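Local structure of beta-glucuronidase (Dictyoglomus thermophilum, 6XXW) at residues A[92-97]-A[187-192]. The protein probably hydrolyses beta-glucuronides, releasing glucuronic acid, as a glycoside hydrolase of family 2. Numbering follows the deposited sequence.
Sequences FLRVGA and VIYTTP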
# COMPACT_ATOMS: atom_id res chain seq x y z
N PHE A 92 30.74 -33.18 20.28
CA PHE A 92 29.41 -33.39 19.72
C PHE A 92 29.15 -32.35 18.64
O PHE A 92 29.45 -31.17 18.81
CB PHE A 92 28.33 -33.31 20.79
CG PHE A 92 28.37 -34.45 21.79
CD1 PHE A 92 27.73 -35.65 21.52
CD2 PHE A 92 29.04 -34.30 22.99
CE1 PHE A 92 27.77 -36.70 22.43
CE2 PHE A 92 29.09 -35.34 23.91
CZ PHE A 92 28.45 -36.54 23.63
N LEU A 93 28.58 -32.81 17.54
CA LEU A 93 28.16 -31.93 16.45
C LEU A 93 26.64 -31.94 16.43
O LEU A 93 26.05 -33.00 16.24
CB LEU A 93 28.73 -32.42 15.12
CG LEU A 93 28.21 -31.78 13.84
CD1 LEU A 93 28.51 -30.31 13.84
CD2 LEU A 93 28.90 -32.45 12.69
N ARG A 94 26.04 -30.78 16.63
CA ARG A 94 24.59 -30.65 16.77
C ARG A 94 24.03 -29.79 15.64
O ARG A 94 24.58 -28.72 15.34
CB ARG A 94 24.24 -30.05 18.14
CG ARG A 94 22.85 -29.45 18.25
CD ARG A 94 21.83 -30.50 18.63
NE ARG A 94 22.11 -31.11 19.93
CZ ARG A 94 21.47 -30.80 21.06
NH1 ARG A 94 20.52 -29.87 21.05
NH2 ARG A 94 21.81 -31.41 22.19
N VAL A 95 22.96 -30.26 15.02
CA VAL A 95 22.23 -29.49 14.01
C VAL A 95 20.86 -29.18 14.60
O VAL A 95 20.11 -30.10 14.95
CB VAL A 95 22.09 -30.25 12.68
CG1 VAL A 95 21.30 -29.41 11.66
CG2 VAL A 95 23.45 -30.61 12.13
N GLY A 96 20.55 -27.89 14.74
CA GLY A 96 19.32 -27.51 15.41
C GLY A 96 18.08 -27.96 14.66
O GLY A 96 17.10 -28.40 15.27
N ALA A 97 18.09 -27.83 13.33
CA ALA A 97 16.99 -28.27 12.49
C ALA A 97 17.39 -28.17 11.03
O ALA A 97 18.08 -27.22 10.63
CB ALA A 97 15.71 -27.45 12.73
N VAL A 187 26.22 -26.37 15.75
CA VAL A 187 27.25 -26.08 16.74
C VAL A 187 28.03 -27.35 17.05
O VAL A 187 27.55 -28.47 16.87
CB VAL A 187 26.68 -25.46 18.04
CG1 VAL A 187 25.73 -24.29 17.74
CG2 VAL A 187 25.98 -26.53 18.86
N ILE A 188 29.26 -27.15 17.53
CA ILE A 188 30.09 -28.22 18.05
C ILE A 188 30.36 -27.91 19.52
O ILE A 188 30.67 -26.77 19.87
CB ILE A 188 31.41 -28.35 17.26
CG1 ILE A 188 31.10 -28.66 15.80
CG2 ILE A 188 32.25 -29.48 17.82
CD1 ILE A 188 32.32 -28.97 14.98
N TYR A 189 30.20 -28.91 20.37
CA TYR A 189 30.41 -28.67 21.79
C TYR A 189 31.15 -29.85 22.39
O TYR A 189 31.11 -30.96 21.85
CB TYR A 189 29.09 -28.37 22.52
CG TYR A 189 28.08 -29.50 22.61
CD1 TYR A 189 27.16 -29.73 21.58
CD2 TYR A 189 28.02 -30.30 23.73
CE1 TYR A 189 26.22 -30.75 21.67
CE2 TYR A 189 27.09 -31.33 23.84
CZ TYR A 189 26.19 -31.55 22.81
OH TYR A 189 25.28 -32.57 22.92
N THR A 190 31.86 -29.59 23.49
CA THR A 190 32.61 -30.61 24.20
C THR A 190 31.94 -30.94 25.53
O THR A 190 31.26 -30.11 26.13
CB THR A 190 34.05 -30.15 24.50
OG1 THR A 190 34.00 -28.97 25.32
CG2 THR A 190 34.79 -29.83 23.21
N THR A 191 32.17 -32.16 25.99
CA THR A 191 31.87 -32.58 27.35
C THR A 191 33.02 -33.45 27.83
O THR A 191 33.80 -33.97 27.02
CB THR A 191 30.56 -33.37 27.46
OG1 THR A 191 30.80 -34.74 27.10
CG2 THR A 191 29.43 -32.78 26.57
N PRO A 192 33.15 -33.65 29.14
CA PRO A 192 34.06 -34.70 29.62
C PRO A 192 33.57 -36.07 29.16
O PRO A 192 32.41 -36.25 28.76
CB PRO A 192 34.00 -34.57 31.14
CG PRO A 192 33.37 -33.25 31.40
CD PRO A 192 32.49 -32.95 30.25
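Tyr-189 lays one face of its ring over the CB of Phe-92, a CH-pi contact with CB 3.6 Å from the ring centroid. CG of Tyr-189 sits between its backbone N and carbonyl carbon (chi1 67°), which swings the ring across the neighbouring strand. The Phe-92 and Tyr-189 rings are tilted 20° to each other and well offset, so little of one lies over the other, with centroids 5.1 Å apart. Thr-191 OG1 meets the edge of the Phe-92 ring at CE2, 3.7 Å away. Beneath these side chains, strands 92-95 and 187-191 run antiparallel in the beta-sheet of the family 2 sugar-binding domain; Phe-92 with Tyr-189 and Arg-94 with Val-187 are hydrogen-bonded pairs, two bonds each. The hydrogen bond from Arg-94 N to Val-187 O is 2.8 Å and nearly straight. On the other face of the sheet, in the non-hydrogen-bonded pair between them, Leu-93 CD1 comes within 3.6 Å of Ile-188 CG1. The Tyr-189 hydroxyl is hydrogen-bonded to Glu-122, whose OE1 also forms a salt bridge with Arg-94 NE. A leucine in place of Tyr-189 would probably leave Phe-92 CB without its aromatic cover and cost Glu-122 its hydroxyl partner. Arg-94 NH2 hydrogen-bonds to the carbonyl oxygen of Leu-22.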